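Local coordinates for DUF871 domain-containing protein (Enterococcus faecalis, PDB 2P0O), which is of unknown function but is probably a 6-phospho-N-acetylmuramidase with a TIM-barrel domain, at residues G117-T122 with W144-P149; Q173-V178 with V216-I221. All blocks are in the same frame, centred on the assembly; numbering follows the deposited sequence.

Interaction 1: residues G117-T122 with W144-P149; sequences GLNAST and WHNYYP
Leu118 and Ala120 pair with the backbone of Trp144 at the C-terminal ends of two parallel strands, 115-119 and 141-144. Trp144 N donates to Leu118 O at 2.8 Å. Ala120 N donates to Trp144 O at 2.9 Å, with a nearly straight N-H...O angle of 174°. Asn119 is thus the bridge partner of Trp144. Beyond this point both chains leave the sheet as loops. Asn119 CG is anti to the backbone N (chi1 -179°), and OD1 accepts from Ser121 N at 3.1 Å. This is an Asx turn, and it bends the chain as the strand ends.

Ala120 then faces His145. Its CB sits over the centre of the imidazole, 3.6 Å from the ring centroid, a CH-pi contact. His145 NE2 is bonded to Asn164, which helps fix the rotation of the ring. At the ring's edge and in its plane lies a water. It bonds His145 ND1, Ser121 OG, Tyr148 OH and Asn146 N, accepting from the last at 3.0 Å. One water therefore joins the two loops where their side chains do not bond directly. The side chains of Asn119 and Asn146 cross at about a right angle, with their amide planes 76° apart. They come no closer than 3.8 Å, between Asn119 OD1 and Asn146 ND2, and form no hydrogen bond. Asn146 OD1 is instead bonded to Arg97, which also donates to Leu118 O. Only the CD1 corner of the indole of Trp144 approaches Gly117, with Trp144 CD1 4.1 Å from Gly117 CA.

This is the C-terminal end of a TIM barrel, where enzymes of this fold carry their active site. The same is probable here, though no catalytic residue is established.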
loop_
_atom_site.group_PDB
_atom_site.type_symbol
_atom_site.label_atom_id
_atom_site.label_comp_id
_atom_site.label_asym_id
_atom_site.label_seq_id
_atom_site.Cartn_x
_atom_site.Cartn_y
_atom_site.Cartn_z
ATOM N N GLY A 117 1.902 2.039 -20.055
ATOM C CA GLY A 117 0.803 1.721 -19.163
ATOM C C GLY A 117 -0.368 1.211 -19.977
ATOM O O GLY A 117 -0.786 1.842 -20.947
ATOM N N LEU A 118 -0.867 0.039 -19.597
ATOM C CA LEU A 118 -2.115 -0.498 -20.139
ATOM C C LEU A 118 -3.211 -0.416 -19.067
ATOM O O LEU A 118 -2.935 -0.207 -17.876
ATOM C CB LEU A 118 -1.938 -1.943 -20.584
ATOM C CG LEU A 118 -0.714 -2.251 -21.444
ATOM C CD1 LEU A 118 -0.590 -3.756 -21.600
ATOM C CD2 LEU A 118 -0.853 -1.565 -22.807
ATOM N N ASN A 119 -4.445 -0.567 -19.513
ATOM C CA ASN A 119 -5.573 -0.568 -18.623
ATOM C C ASN A 119 -5.894 -2.037 -18.306
ATOM O O ASN A 119 -6.331 -2.778 -19.167
ATOM C CB ASN A 119 -6.734 0.183 -19.279
ATOM C CG ASN A 119 -7.974 0.252 -18.383
ATOM O OD1 ASN A 119 -8.164 -0.579 -17.489
ATOM N ND2 ASN A 119 -8.807 1.254 -18.612
ATOM N N ALA A 120 -5.625 -2.459 -17.076
ATOM C CA ALA A 120 -5.789 -3.863 -16.664
ATOM C C ALA A 120 -7.169 -4.446 -16.982
ATOM O O ALA A 120 -7.269 -5.601 -17.403
ATOM C CB ALA A 120 -5.446 -4.035 -15.190
ATOM N N SER A 121 -8.215 -3.626 -16.859
ATOM C CA SER A 121 -9.600 -4.048 -17.049
ATOM C C SER A 121 -10.071 -4.143 -18.496
ATOM O O SER A 121 -11.015 -4.877 -18.775
ATOM C CB SER A 121 -10.539 -3.086 -16.324
ATOM O OG SER A 121 -10.075 -2.888 -15.001
ATOM N N THR A 122 -9.471 -3.391 -19.411
ATOM C CA THR A 122 -9.971 -3.373 -20.789
ATOM C C THR A 122 -9.054 -4.073 -21.777
ATOM O O THR A 122 -9.470 -4.341 -22.910
ATOM C CB THR A 122 -10.158 -1.939 -21.335
ATOM O OG1 THR A 122 -8.868 -1.306 -21.479
ATOM C CG2 THR A 122 -11.092 -1.108 -20.431
ATOM N N TRP A 144 -2.080 -1.443 -15.517
ATOM C CA TRP A 144 -2.552 -0.693 -14.334
ATOM C C TRP A 144 -4.046 -0.831 -14.132
ATOM O O TRP A 144 -4.854 -0.582 -15.051
ATOM C CB TRP A 144 -2.261 0.805 -14.448
ATOM C CG TRP A 144 -0.856 1.173 -14.302
ATOM C CD1 TRP A 144 0.152 0.920 -15.193
ATOM C CD2 TRP A 144 -0.261 1.885 -13.212
ATOM N NE1 TRP A 144 1.333 1.417 -14.720
ATOM C CE2 TRP A 144 1.120 2.011 -13.505
ATOM C CE3 TRP A 144 -0.748 2.395 -11.998
ATOM C CZ2 TRP A 144 2.018 2.665 -12.650
ATOM C CZ3 TRP A 144 0.146 3.039 -11.131
ATOM C CH2 TRP A 144 1.512 3.163 -11.462
ATOM N N HIS A 145 -4.424 -1.222 -12.925
ATOM C CA HIS A 145 -5.824 -1.178 -12.543
ATOM C C HIS A 145 -6.237 0.256 -12.336
ATOM O O HIS A 145 -5.406 1.147 -12.191
ATOM C CB HIS A 145 -6.026 -1.946 -11.256
ATOM C CG HIS A 145 -6.007 -3.423 -11.454
ATOM N ND1 HIS A 145 -7.115 -4.125 -11.883
ATOM C CD2 HIS A 145 -5.023 -4.331 -11.273
ATOM C CE1 HIS A 145 -6.804 -5.405 -11.973
ATOM N NE2 HIS A 145 -5.541 -5.555 -11.607
ATOM N N ASN A 146 -7.530 0.471 -12.349
ATOM C CA ASN A 146 -8.090 1.752 -12.074
ATOM C C ASN A 146 -8.300 1.941 -10.596
ATOM O O ASN A 146 -8.120 0.991 -9.816
ATOM C CB ASN A 146 -9.428 1.837 -12.781
ATOM C CG ASN A 146 -9.285 1.819 -14.292
ATOM O OD1 ASN A 146 -8.311 2.324 -14.840
ATOM N ND2 ASN A 146 -10.300 1.284 -14.977
ATOM N N TYR A 147 -8.681 3.161 -10.206
ATOM C CA TYR A 147 -9.215 3.408 -8.852
ATOM C C TYR A 147 -10.643 3.909 -8.904
ATOM O O TYR A 147 -11.155 4.250 -9.970
ATOM C CB TYR A 147 -8.330 4.346 -8.025
ATOM C CG TYR A 147 -7.971 5.639 -8.714
ATOM C CD1 TYR A 147 -8.930 6.623 -8.915
ATOM C CD2 TYR A 147 -6.673 5.879 -9.147
ATOM C CE1 TYR A 147 -8.621 7.832 -9.555
ATOM C CE2 TYR A 147 -6.347 7.080 -9.792
ATOM C CZ TYR A 147 -7.327 8.051 -9.972
ATOM O OH TYR A 147 -7.035 9.242 -10.581
ATOM N N TYR A 148 -11.303 3.933 -7.753
ATOM C CA TYR A 148 -12.756 4.085 -7.751
ATOM C C TYR A 148 -13.169 5.090 -6.719
ATOM O O TYR A 148 -13.321 4.723 -5.556
ATOM C CB TYR A 148 -13.425 2.711 -7.538
ATOM C CG TYR A 148 -13.047 1.769 -8.643
ATOM C CD1 TYR A 148 -13.756 1.755 -9.867
ATOM C CD2 TYR A 148 -11.941 0.962 -8.528
ATOM C CE1 TYR A 148 -13.354 0.912 -10.918
ATOM C CE2 TYR A 148 -11.540 0.130 -9.567
ATOM C CZ TYR A 148 -12.226 0.124 -10.748
ATOM O OH TYR A 148 -11.803 -0.734 -11.742
ATOM N N PRO A 149 -13.372 6.372 -7.141
ATOM C CA PRO A 149 -13.832 7.435 -6.236
ATOM C C PRO A 149 -15.194 7.162 -5.603
ATOM O O PRO A 149 -15.403 7.522 -4.447
ATOM C CB PRO A 149 -13.948 8.679 -7.146
ATOM C CG PRO A 149 -13.087 8.401 -8.343
ATOM C CD PRO A 149 -13.240 6.867 -8.529
HETATM O O HOH W 1 -9.378 -1.859 -12.637
#

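Interaction 2: residues Q173-V178 with V216-I221; sequences QVFTFV and VDAVYI. With NA (sodium ion), chain C.
Asp217 meets Val174 where strands 173-178 and 218-221 begin to pair, and the two residues bond in both directions. Asp217 CG is anti to the carbonyl carbon and beside the backbone N (chi1 -59°), which lets Asp217 OD2 reach Val174 N at 2.8 Å. OD2 uses its anti lone pair. In return Val174 O takes two donors in its carbonyl plane, Asp217 N at 2.8 Å and the longer Ala218 N. From there the regular parallel ladder runs on, through Thr176 and Tyr220, to Val178 N.

Phe175, Ala218, Phe177 and Tyr220 lie on one face of the sheet. The methyl of Ala218 sits over a face of the Phe175 ring, offset toward the rim and 3.6 Å from its centroid. Tyr220 CE1 touches the edge of the same ring, 3.7 Å from Phe175 CD2. The two ring planes are 45° apart, so they neither stack nor meet edge-to-face. Phe177 CD1 leans on Tyr220 CB.

Thr176, Val178, Val219 and Ile221 form the opposite face. Thr176 places OG1 anti to the backbone N (chi1 -175°) and leaves CG2 between N and the carbonyl carbon. That methyl meets Val216 CG1 at 3.6 Å, the side chains crossing at about a right angle. Val178 CG1 and Val219 CG1 touch at the same distance, and Val178 CG2 packs on Ile221 CD1. Leu210 of helix 203-212 covers Thr176, Val178 and Val219.

Val216 O binds the sodium ion at 2.5 Å, together with Met211 O and Asp213 O. All three are main-chain carbonyls. The Asp217 carboxylate has other partners: OD1 makes a salt bridge to Lys168, and OD2 accepts from Val174 N. Lys168 would probably favour a charged Asp217 and so strengthen its bond to the backbone.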
loop_
_atom_site.group_PDB
_atom_site.type_symbol
_atom_site.label_atom_id
_atom_site.label_comp_id
_atom_site.label_asym_id
_atom_site.label_seq_id
_atom_site.Cartn_x
_atom_site.Cartn_y
_atom_site.Cartn_z
ATOM N N GLN A 173 3.271 -6.878 -16.274
ATOM C CA GLN A 173 3.380 -6.455 -14.894
ATOM C C GLN A 173 1.996 -5.956 -14.430
ATOM O O GLN A 173 1.248 -5.368 -15.209
ATOM C CB GLN A 173 4.386 -5.326 -14.748
ATOM C CG GLN A 173 5.878 -5.744 -14.717
ATOM C CD GLN A 173 6.802 -4.544 -14.897
ATOM O OE1 GLN A 173 6.996 -4.061 -16.019
ATOM N NE2 GLN A 173 7.362 -4.044 -13.794
ATOM N N VAL A 174 1.677 -6.192 -13.159
ATOM C CA VAL A 174 0.385 -5.820 -12.576
ATOM C C VAL A 174 0.605 -4.748 -11.522
ATOM O O VAL A 174 1.360 -4.960 -10.569
ATOM C CB VAL A 174 -0.314 -7.036 -11.924
ATOM C CG1 VAL A 174 -1.591 -6.579 -11.142
ATOM C CG2 VAL A 174 -0.644 -8.055 -12.978
ATOM N N PHE A 175 -0.054 -3.606 -11.723
ATOM C CA PHE A 175 0.004 -2.453 -10.835
ATOM C C PHE A 175 -1.425 -2.172 -10.324
ATOM O O PHE A 175 -2.416 -2.231 -11.082
ATOM C CB PHE A 175 0.486 -1.209 -11.609
ATOM C CG PHE A 175 1.981 -1.140 -11.835
ATOM C CD1 PHE A 175 2.629 -2.069 -12.623
ATOM C CD2 PHE A 175 2.730 -0.093 -11.291
ATOM C CE1 PHE A 175 4.012 -1.982 -12.831
ATOM C CE2 PHE A 175 4.107 0.013 -11.509
ATOM C CZ PHE A 175 4.756 -0.943 -12.262
ATOM N N THR A 176 -1.514 -1.807 -9.054
ATOM C CA THR A 176 -2.784 -1.610 -8.398
ATOM C C THR A 176 -2.681 -0.426 -7.428
ATOM O O THR A 176 -1.577 -0.036 -7.011
ATOM C CB THR A 176 -3.183 -2.895 -7.631
ATOM O OG1 THR A 176 -4.491 -2.724 -7.082
ATOM C CG2 THR A 176 -2.217 -3.173 -6.486
ATOM N N PHE A 177 -3.826 0.131 -7.055
ATOM C CA PHE A 177 -3.864 1.216 -6.100
ATOM C C PHE A 177 -4.393 0.785 -4.731
ATOM O O PHE A 177 -5.155 -0.182 -4.615
ATOM C CB PHE A 177 -4.750 2.374 -6.607
ATOM C CG PHE A 177 -4.208 3.069 -7.826
ATOM C CD1 PHE A 177 -3.252 4.084 -7.703
ATOM C CD2 PHE A 177 -4.648 2.707 -9.092
ATOM C CE1 PHE A 177 -2.751 4.749 -8.821
ATOM C CE2 PHE A 177 -4.183 3.381 -10.235
ATOM C CZ PHE A 177 -3.202 4.387 -10.100
ATOM N N VAL A 178 -4.010 1.539 -3.699
ATOM C CA VAL A 178 -4.733 1.501 -2.444
ATOM C C VAL A 178 -5.117 2.957 -2.178
ATOM O O VAL A 178 -4.462 3.876 -2.685
ATOM C CB VAL A 178 -3.889 0.909 -1.269
ATOM C CG1 VAL A 178 -3.615 -0.586 -1.489
ATOM C CG2 VAL A 178 -2.567 1.683 -1.052
ATOM N N VAL A 216 0.641 -9.541 -7.969
ATOM C CA VAL A 216 0.702 -8.078 -7.978
ATOM C C VAL A 216 2.178 -7.692 -7.957
ATOM O O VAL A 216 2.964 -8.229 -7.150
ATOM C CB VAL A 216 -0.013 -7.466 -6.752
ATOM C CG1 VAL A 216 0.126 -5.924 -6.737
ATOM C CG2 VAL A 216 -1.490 -7.908 -6.718
ATOM N N ASP A 217 2.570 -6.761 -8.806
ATOM C CA ASP A 217 3.975 -6.384 -8.836
ATOM C C ASP A 217 4.220 -5.063 -8.126
ATOM O O ASP A 217 5.316 -4.833 -7.596
ATOM C CB ASP A 217 4.500 -6.367 -10.271
ATOM C CG ASP A 217 4.359 -7.719 -10.940
ATOM O OD1 ASP A 217 5.082 -8.659 -10.543
ATOM O OD2 ASP A 217 3.515 -7.859 -11.846
ATOM N N ALA A 218 3.192 -4.217 -8.064
ATOM C CA ALA A 218 3.354 -2.879 -7.498
ATOM C C ALA A 218 2.089 -2.340 -6.871
ATOM O O ALA A 218 0.977 -2.647 -7.327
ATOM C CB ALA A 218 3.883 -1.920 -8.551
ATOM N N VAL A 219 2.254 -1.542 -5.818
ATOM C CA VAL A 219 1.123 -0.931 -5.140
ATOM C C VAL A 219 1.369 0.571 -4.965
ATOM O O VAL A 219 2.420 0.963 -4.437
ATOM C CB VAL A 219 0.864 -1.585 -3.758
ATOM C CG1 VAL A 219 -0.400 -0.988 -3.135
ATOM C CG2 VAL A 219 0.699 -3.082 -3.904
ATOM N N TYR A 220 0.388 1.375 -5.411
ATOM C CA TYR A 220 0.425 2.828 -5.347
ATOM C C TYR A 220 -0.676 3.411 -4.469
ATOM O O TYR A 220 -1.823 2.984 -4.526
ATOM C CB TYR A 220 0.290 3.428 -6.758
ATOM C CG TYR A 220 1.602 3.419 -7.542
ATOM C CD1 TYR A 220 2.288 2.206 -7.778
ATOM C CD2 TYR A 220 2.159 4.613 -8.049
ATOM C CE1 TYR A 220 3.492 2.184 -8.487
ATOM C CE2 TYR A 220 3.389 4.606 -8.778
ATOM C CZ TYR A 220 4.033 3.378 -8.990
ATOM O OH TYR A 220 5.208 3.312 -9.689
ATOM N N ILE A 221 -0.329 4.427 -3.692
ATOM C CA ILE A 221 -1.331 5.236 -3.014
ATOM C C ILE A 221 -2.101 6.004 -4.088
ATOM O O ILE A 221 -1.491 6.746 -4.882
ATOM C CB ILE A 221 -0.719 6.261 -2.005
ATOM C CG1 ILE A 221 0.438 5.633 -1.191
ATOM C CG2 ILE A 221 -1.835 6.866 -1.110
ATOM C CD1 ILE A 221 0.005 4.404 -0.381
HETATM NA NA NA C . 3.515 -9.515 -5.093
#

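Interaction 1 closes before interaction 2 opens along the chain, and their centres are 10 Å apart. Both belong to the closed eight-stranded parallel barrel. Strand 141-144 stands between strands 115-119 and 173-178, so one strand interface, 141-144 with 173-178, lies between the contacts. They touch directly. His145 N makes a probable hydrogen bond to Phe175 O at 2.9 Å, and the Trp144 ring stacks on Phe175 and meets Tyr220 edge-to-face. Aromatic side chains from both contacts thus meet inside the barrel. Interaction 2 is the more buried and lies nearer the chain centre. Helix 203-212 lies between its strands in the chain, completing a beta-alpha-beta unit. Together the two contacts join the barrel's interior to its C-terminal loops.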